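PDB 2A2U: protein (alpha-2u-globulin) from Rattus norvegicus, which probably carries small hydrophobic molecules in a lipocalin barrel and can bind an inducer of hyaline droplets. Local coordinates for residues Gly27-Ala32 / Thr114-Tyr119; Phe39-Ala44 / Asp169-Asp174; Val59-Ile64 / Leu71-Arg76; Glu102-Asn107 / Asn126-Glu131. All coordinates share one frame; numbering follows the deposited sequence.

Interaction 1: Gly27-Ala32 / Thr114-Tyr119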
loop_
_atom_site.group_PDB
_atom_site.type_symbol
_atom_site.label_atom_id
_atom_site.label_comp_id
_atom_site.label_asym_id
_atom_site.label_seq_id
_atom_site.Cartn_x
_atom_site.Cartn_y
_atom_site.Cartn_z
ATOM N N GLY A 27 -0.065 5.450 28.368
ATOM C CA GLY A 27 -0.796 6.619 27.911
ATOM C C GLY A 27 -0.262 7.878 28.561
ATOM O O GLY A 27 -0.920 8.471 29.415
ATOM N N ASN A 28 0.950 8.258 28.172
ATOM C CA ASN A 28 1.630 9.444 28.692
ATOM C C ASN A 28 2.782 9.777 27.755
ATOM O O ASN A 28 3.464 10.792 27.915
ATOM C CB ASN A 28 2.154 9.199 30.114
ATOM C CG ASN A 28 3.030 7.961 30.222
ATOM O OD1 ASN A 28 3.124 7.158 29.294
ATOM N ND2 ASN A 28 3.655 7.790 31.377
ATOM N N LEU A 29 2.961 8.913 26.763
ATOM C CA LEU A 29 3.997 9.047 25.761
ATOM C C LEU A 29 3.789 10.264 24.854
ATOM O O LEU A 29 2.679 10.743 24.682
ATOM C CB LEU A 29 4.022 7.786 24.905
ATOM C CG LEU A 29 5.094 7.794 23.823
ATOM C CD1 LEU A 29 6.420 7.400 24.432
ATOM C CD2 LEU A 29 4.726 6.861 22.706
ATOM N N ASP A 30 4.884 10.754 24.291
ATOM C CA ASP A 30 4.904 11.880 23.373
ATOM C C ASP A 30 5.666 11.335 22.166
ATOM O O ASP A 30 6.866 11.561 22.015
ATOM C CB ASP A 30 5.648 13.068 23.992
ATOM C CG ASP A 30 5.629 14.301 23.097
ATOM O OD1 ASP A 30 4.993 14.266 22.023
ATOM O OD2 ASP A 30 6.252 15.317 23.457
ATOM N N VAL A 31 4.948 10.592 21.326
ATOM C CA VAL A 31 5.505 9.948 20.140
ATOM C C VAL A 31 6.298 10.875 19.223
ATOM O O VAL A 31 7.190 10.432 18.509
ATOM C CB VAL A 31 4.396 9.211 19.336
ATOM C CG1 VAL A 31 3.509 10.194 18.617
ATOM C CG2 VAL A 31 5.005 8.237 18.357
ATOM N N ALA A 32 5.998 12.166 19.280
ATOM C CA ALA A 32 6.693 13.154 18.464
ATOM C C ALA A 32 8.193 13.145 18.728
ATOM O O ALA A 32 8.987 13.382 17.823
ATOM C CB ALA A 32 6.142 14.528 18.734
ATOM N N THR A 114 10.184 4.164 27.141
ATOM C CA THR A 114 11.122 5.036 26.445
ATOM C C THR A 114 11.518 6.213 27.327
ATOM O O THR A 114 10.746 6.635 28.185
ATOM C CB THR A 114 10.520 5.587 25.126
ATOM O OG1 THR A 114 11.547 6.206 24.344
ATOM C CG2 THR A 114 9.458 6.630 25.410
ATOM N N ASP A 115 12.751 6.679 27.166
ATOM C CA ASP A 115 13.245 7.830 27.905
ATOM C C ASP A 115 13.527 8.918 26.871
ATOM O O ASP A 115 14.059 9.975 27.178
ATOM C CB ASP A 115 14.479 7.455 28.732
ATOM C CG ASP A 115 15.766 7.483 27.945
ATOM O OD1 ASP A 115 15.748 7.179 26.739
ATOM O OD2 ASP A 115 16.809 7.793 28.555
ATOM N N TYR A 116 13.162 8.602 25.631
ATOM C CA TYR A 116 13.281 9.458 24.456
ATOM C C TYR A 116 14.632 9.639 23.772
ATOM O O TYR A 116 14.747 9.433 22.561
ATOM C CB TYR A 116 12.629 10.815 24.700
ATOM C CG TYR A 116 11.150 10.740 24.987
ATOM C CD1 TYR A 116 10.234 10.404 23.991
ATOM C CD2 TYR A 116 10.664 11.011 26.259
ATOM C CE1 TYR A 116 8.868 10.358 24.264
ATOM C CE2 TYR A 116 9.317 10.964 26.535
ATOM C CZ TYR A 116 8.429 10.638 25.546
ATOM O OH TYR A 116 7.106 10.640 25.866
ATOM N N ASP A 117 15.655 10.030 24.524
ATOM C CA ASP A 117 16.969 10.249 23.914
ATOM C C ASP A 117 18.008 9.167 24.112
ATOM O O ASP A 117 19.187 9.370 23.830
ATOM C CB ASP A 117 17.539 11.625 24.273
ATOM C CG ASP A 117 17.343 11.974 25.719
ATOM O OD1 ASP A 117 17.723 11.162 26.591
ATOM O OD2 ASP A 117 16.804 13.065 25.991
ATOM N N ARG A 118 17.572 8.009 24.578
ATOM C CA ARG A 118 18.494 6.909 24.758
ATOM C C ARG A 118 17.939 5.609 24.219
ATOM O O ARG A 118 18.484 5.040 23.273
ATOM C CB ARG A 118 18.861 6.726 26.224
ATOM C CG ARG A 118 19.976 7.618 26.696
ATOM C CD ARG A 118 20.563 7.091 27.985
ATOM N NE ARG A 118 19.570 7.019 29.055
ATOM C CZ ARG A 118 19.613 6.144 30.055
ATOM N NH1 ARG A 118 20.601 5.259 30.129
ATOM N NH2 ARG A 118 18.660 6.149 30.980
ATOM N N TYR A 119 16.831 5.162 24.803
ATOM C CA TYR A 119 16.224 3.903 24.407
ATOM C C TYR A 119 14.714 3.945 24.154
ATOM O O TYR A 119 14.023 4.915 24.481
ATOM C CB TYR A 119 16.520 2.843 25.478
ATOM C CG TYR A 119 15.797 3.091 26.787
ATOM C CD1 TYR A 119 16.289 4.000 27.718
ATOM C CD2 TYR A 119 14.589 2.450 27.070
ATOM C CE1 TYR A 119 15.593 4.266 28.900
ATOM C CE2 TYR A 119 13.887 2.709 28.243
ATOM C CZ TYR A 119 14.387 3.619 29.152
ATOM O OH TYR A 119 13.678 3.905 30.299
HETATM O O HOH W 1 6.593 11.964 28.082
#
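Tyr116 reaches over to the segment 27-32 with its phenol, and the polar side of the contact gathers on its hydroxyl. Asp30 N donates to Tyr116 OH at 2.7 Å, though the N-H is bent well off the line. On the same oxygen sits a water, 2.6 Å from Tyr116 OH, which also gives a weak bond to Asn28 O, so the loop backbone is gripped directly and through solvent. The apolar side belongs to Leu29. With CG anti to the backbone N (chi1 -179°), its CD1 comes within 3.3 Å of Thr114 CG2, the two side chains crossing at about a right angle, and 3.8 Å from Tyr116 CE1. Thr114 CG2 also lies under one face of the Tyr116 ring, offset toward its rim, and Lys33 makes a cation-pi contact with the ring. Hydrogen bonds inside 114-119 hold the backbone from which Tyr116 springs: Thr114 OG1 accepts from Tyr116 N at 3.2 Å, an ST turn, and donates to Tyr119 O at 2.8 Å. A phenylalanine at Tyr116 would keep the ring but would probably leave Asp30 N and the bridging water without their shared partner. Thr114-Asp115-Tyr116 is the Thr-Asp-Tyr motif of lipocalins, set in the loop between strands 106-114 and 119-128; here it ties the segment leading into the first strand to the closed end of the barrel.

Interaction 2: Phe39-Ala44 / Asp169-Asp174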
loop_
_atom_site.group_PDB
_atom_site.type_symbol
_atom_site.label_atom_id
_atom_site.label_comp_id
_atom_site.label_asym_id
_atom_site.label_seq_id
_atom_site.Cartn_x
_atom_site.Cartn_y
_atom_site.Cartn_z
ATOM N N PHE A 39 18.985 2.612 16.510
ATOM C CA PHE A 39 19.780 1.445 16.144
ATOM C C PHE A 39 19.227 0.241 16.867
ATOM O O PHE A 39 18.694 0.377 17.965
ATOM C CB PHE A 39 21.228 1.621 16.583
ATOM C CG PHE A 39 21.942 2.719 15.882
ATOM C CD1 PHE A 39 21.872 4.021 16.347
ATOM C CD2 PHE A 39 22.696 2.449 14.755
ATOM C CE1 PHE A 39 22.542 5.040 15.699
ATOM C CE2 PHE A 39 23.373 3.461 14.097
ATOM C CZ PHE A 39 23.294 4.760 14.571
ATOM N N SER A 40 19.357 -0.933 16.257
ATOM C CA SER A 40 18.888 -2.172 16.861
ATOM C C SER A 40 19.938 -2.657 17.841
ATOM O O SER A 40 21.080 -2.896 17.457
ATOM C CB SER A 40 18.635 -3.230 15.789
ATOM O OG SER A 40 17.447 -2.932 15.086
ATOM N N ILE A 41 19.548 -2.798 19.104
ATOM C CA ILE A 41 20.466 -3.235 20.140
ATOM C C ILE A 41 20.224 -4.684 20.579
ATOM O O ILE A 41 21.132 -5.513 20.511
ATOM C CB ILE A 41 20.408 -2.285 21.361
ATOM C CG1 ILE A 41 20.463 -0.816 20.906
ATOM C CG2 ILE A 41 21.539 -2.593 22.325
ATOM C CD1 ILE A 41 21.666 -0.445 20.042
ATOM N N VAL A 42 19.009 -4.989 21.029
ATOM C CA VAL A 42 18.665 -6.338 21.484
ATOM C C VAL A 42 17.264 -6.717 21.014
ATOM O O VAL A 42 16.337 -5.913 21.100
ATOM C CB VAL A 42 18.692 -6.430 23.034
ATOM C CG1 VAL A 42 18.332 -7.819 23.491
ATOM C CG2 VAL A 42 20.053 -6.046 23.564
ATOM N N VAL A 43 17.129 -7.925 20.472
ATOM C CA VAL A 43 15.839 -8.444 20.016
ATOM C C VAL A 43 15.591 -9.738 20.775
ATOM O O VAL A 43 16.519 -10.492 21.033
ATOM C CB VAL A 43 15.810 -8.749 18.492
ATOM C CG1 VAL A 43 16.051 -7.490 17.701
ATOM C CG2 VAL A 43 16.841 -9.790 18.134
ATOM N N ALA A 44 14.342 -10.002 21.130
ATOM C CA ALA A 44 14.025 -11.206 21.871
ATOM C C ALA A 44 12.672 -11.746 21.466
ATOM O O ALA A 44 11.700 -10.995 21.379
ATOM C CB ALA A 44 14.033 -10.911 23.348
ATOM N N ASP A 169 21.577 -10.215 21.548
ATOM C CA ASP A 169 22.252 -8.918 21.526
ATOM C C ASP A 169 22.874 -8.735 20.138
ATOM O O ASP A 169 23.901 -9.342 19.821
ATOM C CB ASP A 169 23.330 -8.873 22.620
ATOM C CG ASP A 169 23.999 -7.502 22.751
ATOM O OD1 ASP A 169 23.826 -6.638 21.867
ATOM O OD2 ASP A 169 24.710 -7.284 23.753
ATOM N N LEU A 170 22.258 -7.876 19.328
ATOM C CA LEU A 170 22.721 -7.630 17.969
ATOM C C LEU A 170 23.942 -6.734 17.852
ATOM O O LEU A 170 24.503 -6.619 16.761
ATOM C CB LEU A 170 21.600 -7.038 17.117
ATOM C CG LEU A 170 20.303 -7.812 16.919
ATOM C CD1 LEU A 170 19.374 -6.994 16.052
ATOM C CD2 LEU A 170 20.582 -9.145 16.268
ATOM N N THR A 171 24.351 -6.097 18.949
ATOM C CA THR A 171 25.511 -5.205 18.915
ATOM C C THR A 171 26.812 -5.918 18.590
ATOM O O THR A 171 27.766 -5.297 18.138
ATOM C CB THR A 171 25.698 -4.444 20.227
ATOM O OG1 THR A 171 25.907 -5.373 21.295
ATOM C CG2 THR A 171 24.492 -3.589 20.516
ATOM N N LYS A 172 26.849 -7.217 18.830
ATOM C CA LYS A 172 28.040 -7.969 18.559
ATOM C C LYS A 172 28.160 -8.479 17.120
ATOM O O LYS A 172 29.270 -8.699 16.632
ATOM C CB LYS A 172 28.139 -9.086 19.576
ATOM C CG LYS A 172 28.377 -8.680 20.994
ATOM C CD LYS A 172 27.295 -9.150 22.057
ATOM C CE LYS A 172 27.967 -9.352 23.459
ATOM N NZ LYS A 172 27.329 -10.392 24.294
ATOM N N THR A 173 27.031 -8.496 16.412
ATOM C CA THR A 173 26.969 -8.932 15.014
ATOM C C THR A 173 26.944 -7.792 13.984
ATOM O O THR A 173 27.009 -6.609 14.336
ATOM C CB THR A 173 25.723 -9.822 14.755
ATOM O OG1 THR A 173 24.564 -9.000 14.550
ATOM C CG2 THR A 173 25.458 -10.744 15.941
ATOM N N ASP A 174 26.877 -8.167 12.705
ATOM C CA ASP A 174 26.822 -7.188 11.627
ATOM C C ASP A 174 25.398 -6.715 11.473
ATOM O O ASP A 174 24.525 -7.470 11.039
ATOM C CB ASP A 174 27.284 -7.778 10.292
ATOM C CG ASP A 174 27.042 -6.829 9.120
ATOM O OD1 ASP A 174 27.288 -5.611 9.275
ATOM O OD2 ASP A 174 26.599 -7.293 8.049
#
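Val42 and Asp169 form an antiparallel, non-hydrogen-bonded pair where the last short strand of the lipocalin, 167-169, docks on the first, beside a classic beta bulge in which Ile41 and Val42 both face Leu138. The backbone bond next to the pair runs from Leu170 N to Ile41 O, 2.9 Å long. Leu170 then turns its side chain in against the strand: CD1 packs 3.7 Å from Val43 CG1 and 3.8 Å from Ser40 CB, meeting Val43 at about a right angle. Farther along, the methyl CG2 of Thr171 rests 3.6 Å from Ile41 CG2. Asp169 curls the chain at Leu170 and Thr171. Its CG is anti to the backbone N (chi1 -175°), and OD1 accepts from Thr171 N at 3.0 Å, an Asx turn, and from Thr171 OG1, both arriving from the same face of the carboxylate. The other oxygen, OD2, makes a salt bridge to Lys150 of helix 147-158, against which Val42 also packs through Phe153. A terminal strand that follows the helix and pairs with the first strand of the barrel is characteristic of the lipocalin fold.

Interaction 3: Val59-Ile64 / Leu71-Arg76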
loop_
_atom_site.group_PDB
_atom_site.type_symbol
_atom_site.label_atom_id
_atom_site.label_comp_id
_atom_site.label_asym_id
_atom_site.label_seq_id
_atom_site.Cartn_x
_atom_site.Cartn_y
_atom_site.Cartn_z
ATOM N N VAL A 59 15.626 -7.421 12.279
ATOM C CA VAL A 59 15.776 -6.183 11.528
ATOM C C VAL A 59 16.732 -5.214 12.204
ATOM O O VAL A 59 16.780 -5.117 13.430
ATOM C CB VAL A 59 14.405 -5.478 11.277
ATOM C CG1 VAL A 59 13.403 -6.471 10.715
ATOM C CG2 VAL A 59 13.885 -4.825 12.550
ATOM N N PHE A 60 17.488 -4.496 11.381
ATOM C CA PHE A 60 18.455 -3.530 11.854
ATOM C C PHE A 60 17.912 -2.129 11.604
ATOM O O PHE A 60 18.061 -1.560 10.527
ATOM C CB PHE A 60 19.776 -3.755 11.125
ATOM C CG PHE A 60 20.254 -5.177 11.177
ATOM C CD1 PHE A 60 20.332 -5.852 12.390
ATOM C CD2 PHE A 60 20.620 -5.847 10.016
ATOM C CE1 PHE A 60 20.768 -7.173 12.453
ATOM C CE2 PHE A 60 21.061 -7.175 10.072
ATOM C CZ PHE A 60 21.131 -7.832 11.297
ATOM N N MET A 61 17.268 -1.582 12.622
ATOM C CA MET A 61 16.660 -0.263 12.547
ATOM C C MET A 61 17.653 0.824 12.174
ATOM O O MET A 61 18.852 0.691 12.415
ATOM C CB MET A 61 15.999 0.055 13.889
ATOM C CG MET A 61 15.036 1.252 13.888
ATOM S SD MET A 61 13.691 1.147 12.639
ATOM C CE MET A 61 13.266 -0.693 12.808
ATOM N N GLN A 62 17.139 1.900 11.586
ATOM C CA GLN A 62 17.960 3.030 11.174
ATOM C C GLN A 62 17.359 4.377 11.540
ATOM O O GLN A 62 18.048 5.240 12.076
ATOM C CB GLN A 62 18.183 3.022 9.672
ATOM C CG GLN A 62 18.849 1.801 9.121
ATOM C CD GLN A 62 19.103 1.938 7.643
ATOM O OE1 GLN A 62 20.097 1.449 7.128
ATOM N NE2 GLN A 62 18.209 2.622 6.952
ATOM N N HIS A 63 16.076 4.559 11.248
ATOM C CA HIS A 63 15.416 5.828 11.512
ATOM C C HIS A 63 13.920 5.631 11.686
ATOM O O HIS A 63 13.342 4.728 11.097
ATOM C CB HIS A 63 15.677 6.766 10.325
ATOM C CG HIS A 63 15.164 8.154 10.513
ATOM N ND1 HIS A 63 15.949 9.169 11.031
ATOM C CD2 HIS A 63 13.964 8.711 10.243
ATOM C CE1 HIS A 63 15.240 10.288 11.066
ATOM N NE2 HIS A 63 14.037 10.037 10.594
ATOM N N ILE A 64 13.310 6.460 12.524
ATOM C CA ILE A 64 11.876 6.425 12.761
ATOM C C ILE A 64 11.317 7.807 12.431
ATOM O O ILE A 64 11.822 8.815 12.923
ATOM C CB ILE A 64 11.537 6.105 14.236
ATOM C CG1 ILE A 64 11.854 4.645 14.546
ATOM C CG2 ILE A 64 10.061 6.398 14.521
ATOM C CD1 ILE A 64 11.505 4.229 15.955
ATOM N N LEU A 71 3.632 5.921 11.989
ATOM C CA LEU A 71 5.073 5.955 12.171
ATOM C C LEU A 71 5.744 5.281 10.974
ATOM O O LEU A 71 5.290 4.243 10.518
ATOM C CB LEU A 71 5.460 5.185 13.431
ATOM C CG LEU A 71 5.048 5.751 14.785
ATOM C CD1 LEU A 71 5.396 4.739 15.876
ATOM C CD2 LEU A 71 5.748 7.088 15.035
ATOM N N GLY A 72 6.819 5.869 10.470
ATOM C CA GLY A 72 7.528 5.271 9.360
ATOM C C GLY A 72 8.787 4.657 9.917
ATOM O O GLY A 72 9.405 5.235 10.793
ATOM N N PHE A 73 9.175 3.495 9.421
ATOM C CA PHE A 73 10.374 2.832 9.896
ATOM C C PHE A 73 11.295 2.507 8.731
ATOM O O PHE A 73 10.913 1.755 7.834
ATOM C CB PHE A 73 10.016 1.521 10.600
ATOM C CG PHE A 73 9.251 1.697 11.878
ATOM C CD1 PHE A 73 7.872 1.867 11.863
ATOM C CD2 PHE A 73 9.910 1.673 13.107
ATOM C CE1 PHE A 73 7.161 2.019 13.052
ATOM C CE2 PHE A 73 9.204 1.823 14.302
ATOM C CZ PHE A 73 7.829 1.994 14.271
ATOM N N LYS A 74 12.491 3.086 8.725
ATOM C CA LYS A 74 13.469 2.786 7.687
ATOM C C LYS A 74 14.492 1.886 8.348
ATOM O O LYS A 74 15.118 2.281 9.320
ATOM C CB LYS A 74 14.148 4.047 7.179
ATOM C CG LYS A 74 15.136 3.743 6.100
ATOM C CD LYS A 74 15.576 4.989 5.428
ATOM C CE LYS A 74 17.071 4.979 5.277
ATOM N NZ LYS A 74 17.567 6.109 4.453
ATOM N N PHE A 75 14.656 0.677 7.834
ATOM C CA PHE A 75 15.582 -0.278 8.430
ATOM C C PHE A 75 16.215 -1.175 7.381
ATOM O O PHE A 75 15.796 -1.179 6.229
ATOM C CB PHE A 75 14.827 -1.158 9.416
ATOM C CG PHE A 75 13.760 -1.987 8.771
ATOM C CD1 PHE A 75 12.527 -1.423 8.448
ATOM C CD2 PHE A 75 13.994 -3.316 8.437
ATOM C CE1 PHE A 75 11.543 -2.170 7.797
ATOM C CE2 PHE A 75 13.012 -4.077 7.782
ATOM C CZ PHE A 75 11.786 -3.499 7.462
ATOM N N ARG A 76 17.210 -1.953 7.795
ATOM C CA ARG A 76 17.898 -2.864 6.892
ATOM C C ARG A 76 17.691 -4.292 7.319
ATOM O O ARG A 76 17.452 -4.580 8.492
ATOM C CB ARG A 76 19.393 -2.576 6.834
ATOM C CG ARG A 76 19.735 -1.347 6.061
ATOM C CD ARG A 76 21.038 -1.510 5.330
ATOM N NE ARG A 76 21.650 -0.216 5.068
ATOM C CZ ARG A 76 22.398 0.437 5.952
ATOM N NH1 ARG A 76 22.633 -0.091 7.153
ATOM N NH2 ARG A 76 22.862 1.645 5.663
#
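Phe60 and Arg76 open an antiparallel pairing whose strands run at 142° to each other, bonded both ways (Phe60 N to Arg76 O and Arg76 N to Phe60 O, each 2.9 Å) until a classic beta bulge puts Gln62 and His63 together opposite Lys74. At the bulge, Lys74 N donates to His63 O at 3.0 Å and Lys74 O accepts from His63 N. Met61, Ile64, Phe73 and Phe75 share one face, consistent with the lining of the barrel. The Met61 chain leaves with CG anti to the backbone N (chi1 -166°), then bends twice, bringing SD into the plane of the Phe73 ring at its edge, 3.8 Å from Phe73 CD2, a Met-aromatic contact. Its CE meets Phe75 CB, while Ile64 lies side by side with Phe73, CD1 3.7 Å from Phe73 CE2. Val59 CB touches Phe75 CD2 at 3.6 Å. On the opposite face the amide of Gln62 stands upright on the guanidinium of Arg76, the two planes 90° apart and Gln62 CD over its centre; how closely OE1 presses in is doubtful. With an alanine at Arg76, the Gln62 amide would probably lose the flat group it stands on and be left leaning on the Lys74 chain, and Glu85 would lose a long, weak ion-pair partner. Lys74 NZ is salt-bridged to Asp65 of the second subunit, and His63 ND1 bonds Asp37. The hairpin is flanked by strand 36-44, whose Trp38 touches Met61 and Ile64, and by strand 83-92, where Leu86 and Ala90 meet Phe75 and Phe73.

Interaction 4: Glu102-Asn107 / Asn126-Glu131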
loop_
_atom_site.group_PDB
_atom_site.type_symbol
_atom_site.label_atom_id
_atom_site.label_comp_id
_atom_site.label_asym_id
_atom_site.label_seq_id
_atom_site.Cartn_x
_atom_site.Cartn_y
_atom_site.Cartn_z
ATOM N N GLU A 102 1.670 -4.388 8.452
ATOM C CA GLU A 102 1.634 -5.654 7.752
ATOM C C GLU A 102 3.063 -5.996 7.375
ATOM O O GLU A 102 3.704 -5.276 6.618
ATOM C CB GLU A 102 0.743 -5.562 6.509
ATOM C CG GLU A 102 0.440 -6.908 5.844
ATOM C CD GLU A 102 -0.455 -7.821 6.680
ATOM O OE1 GLU A 102 -1.110 -7.344 7.630
ATOM O OE2 GLU A 102 -0.519 -9.027 6.376
ATOM N N TYR A 103 3.583 -7.062 7.965
ATOM C CA TYR A 103 4.943 -7.501 7.684
ATOM C C TYR A 103 5.102 -8.933 8.146
ATOM O O TYR A 103 5.175 -9.186 9.344
ATOM C CB TYR A 103 5.967 -6.621 8.410
ATOM C CG TYR A 103 7.391 -7.091 8.190
ATOM C CD1 TYR A 103 8.024 -6.901 6.956
ATOM C CD2 TYR A 103 8.101 -7.740 9.197
ATOM C CE1 TYR A 103 9.331 -7.342 6.729
ATOM C CE2 TYR A 103 9.416 -8.191 8.979
ATOM C CZ TYR A 103 10.016 -7.985 7.742
ATOM O OH TYR A 103 11.305 -8.423 7.519
ATOM N N ASP A 104 5.153 -9.866 7.202
ATOM C CA ASP A 104 5.293 -11.278 7.536
ATOM C C ASP A 104 4.111 -11.649 8.422
ATOM O O ASP A 104 4.267 -12.349 9.427
ATOM C CB ASP A 104 6.607 -11.497 8.279
ATOM C CG ASP A 104 6.966 -12.950 8.400
ATOM O OD1 ASP A 104 7.026 -13.642 7.374
ATOM O OD2 ASP A 104 7.204 -13.409 9.527
ATOM N N GLY A 105 2.942 -11.112 8.061
ATOM C CA GLY A 105 1.717 -11.337 8.807
ATOM C C GLY A 105 1.131 -10.029 9.313
ATOM O O GLY A 105 1.531 -8.949 8.872
ATOM N N GLY A 106 0.161 -10.126 10.216
ATOM C CA GLY A 106 -0.458 -8.940 10.772
ATOM C C GLY A 106 0.204 -8.679 12.098
ATOM O O GLY A 106 0.218 -9.558 12.957
ATOM N N ASN A 107 0.756 -7.483 12.266
ATOM C CA ASN A 107 1.453 -7.135 13.495
ATOM C C ASN A 107 0.797 -6.040 14.303
ATOM O O ASN A 107 0.381 -5.021 13.768
ATOM C CB ASN A 107 2.880 -6.677 13.189
ATOM C CG ASN A 107 3.682 -7.713 12.451
ATOM O OD1 ASN A 107 4.121 -8.700 13.035
ATOM N ND2 ASN A 107 3.918 -7.473 11.165
ATOM N N ASN A 126 2.701 -11.044 16.539
ATOM C CA ASN A 126 2.532 -11.325 15.120
ATOM C C ASN A 126 1.488 -12.406 14.862
ATOM O O ASN A 126 1.364 -13.334 15.641
ATOM C CB ASN A 126 3.877 -11.744 14.527
ATOM C CG ASN A 126 3.759 -12.268 13.113
ATOM O OD1 ASN A 126 3.460 -13.442 12.905
ATOM N ND2 ASN A 126 4.021 -11.411 12.132
ATOM N N PHE A 127 0.690 -12.238 13.812
ATOM C CA PHE A 127 -0.307 -13.236 13.445
ATOM C C PHE A 127 -0.126 -13.633 11.992
ATOM O O PHE A 127 -0.114 -12.783 11.104
ATOM C CB PHE A 127 -1.724 -12.732 13.628
ATOM C CG PHE A 127 -2.753 -13.671 13.101
ATOM C CD1 PHE A 127 -3.252 -14.692 13.896
ATOM C CD2 PHE A 127 -3.163 -13.581 11.776
ATOM C CE1 PHE A 127 -4.140 -15.611 13.375
ATOM C CE2 PHE A 127 -4.043 -14.490 11.248
ATOM C CZ PHE A 127 -4.536 -15.511 12.042
ATOM N N LYS A 128 -0.032 -14.932 11.753
ATOM C CA LYS A 128 0.134 -15.420 10.405
ATOM C C LYS A 128 -0.299 -16.863 10.272
ATOM O O LYS A 128 0.313 -17.763 10.844
ATOM C CB LYS A 128 1.581 -15.283 9.962
ATOM C CG LYS A 128 1.770 -15.438 8.477
ATOM C CD LYS A 128 3.231 -15.409 8.147
ATOM C CE LYS A 128 3.466 -15.195 6.668
ATOM N NZ LYS A 128 4.933 -15.196 6.396
ATOM N N ASN A 129 -1.350 -17.075 9.487
ATOM C CA ASN A 129 -1.896 -18.404 9.232
ATOM C C ASN A 129 -2.250 -19.131 10.522
ATOM O O ASN A 129 -1.713 -20.200 10.804
ATOM C CB ASN A 129 -0.919 -19.239 8.392
ATOM C CG ASN A 129 -0.591 -18.586 7.057
ATOM O OD1 ASN A 129 -1.478 -18.088 6.357
ATOM N ND2 ASN A 129 0.688 -18.597 6.693
ATOM N N GLY A 130 -3.140 -18.532 11.311
ATOM C CA GLY A 130 -3.568 -19.136 12.558
ATOM C C GLY A 130 -2.617 -19.025 13.737
ATOM O O GLY A 130 -3.050 -19.137 14.883
ATOM N N GLU A 131 -1.332 -18.798 13.478
ATOM C CA GLU A 131 -0.340 -18.690 14.551
ATOM C C GLU A 131 0.068 -17.274 14.954
ATOM O O GLU A 131 -0.009 -16.330 14.164
ATOM C CB GLU A 131 0.918 -19.476 14.194
ATOM C CG GLU A 131 0.721 -20.973 14.157
ATOM C CD GLU A 131 1.936 -21.699 13.633
ATOM O OE1 GLU A 131 2.972 -21.052 13.372
ATOM O OE2 GLU A 131 1.865 -22.934 13.482
HETATM O O HOH W 2 5.090 -14.683 11.082
#
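The amide of Asn126 lies between two carbonyl oxygens, both close to its own plane: ND2 donates to Asp104 O and to Asn107 OD1, each at 2.9 Å. It is turned 47° against the amide of Asn107, and it meets the Asp104 carbonyl from above, 51° out of that group's plane. With CG anti to the backbone N (chi1 171°) the amide reaches toward the loop 103-105, and each N-H of ND2 finds its own acceptor. Asn107 in turn gives its ND2 to Tyr103 O at 2.8 Å, nearly in its amide plane, while one face of the Tyr103 ring has Asp104 CB over its rim. Between Asp104 OD2 and Asn126 OD1 sits a water, 2.7 Å from Asn126 OD1. The backbone beneath is the end of the antiparallel hairpin of strands 106-114 and 119-128 at the open mouth of the lipocalin barrel: Gly106 and Phe127 are a hydrogen-bonded pair, Gly106 N to Phe127 O 2.8 Å and Phe127 N to Gly106 O 2.9 Å. At Gly105 a side chain would run into Phe127 O. Lys128, fully extended, passes alongside the Asp104 carbonyl and brings NZ to 2.8 Å from Asp104 OD1, a salt bridge that comes in from well above the carboxylate plane. Asp104 OD2 has a second charge partner in Lys50, and Tyr103 OH bonds Ser56 O. The ring of Phe127 leads away from this pairing into a cation-pi contact with Lys92 of the third subunit, beside the type I' turn from Lys128 to Glu131.

Interaction 2 is the buried one, interactions 3 and 4 are partly buried, and interaction 1 lies at the surface. Interactions 2 and 3 meet on neighbouring strands, 36-44 and 60-67, where Ser40 OG joins the backbone at Val59 and Met61; interaction 2 packs mainly aliphatic groups, interaction 3 has an apolar and a polar face. The bulge of interaction 3 spans its own strands; that beside interaction 2 faces strand 131-140. Interactions 1 and 4, centres about 26 Å apart, sit at opposite ends of strands 106-114 and 119-128. Interaction 1 mixes one hydroxyl and its water with aliphatic-aromatic packing; interaction 4 relies on amides and an ion pair. Val31 packing on Leu71 links interactions 1 and 3; interactions 3 and 4 also face other subunits.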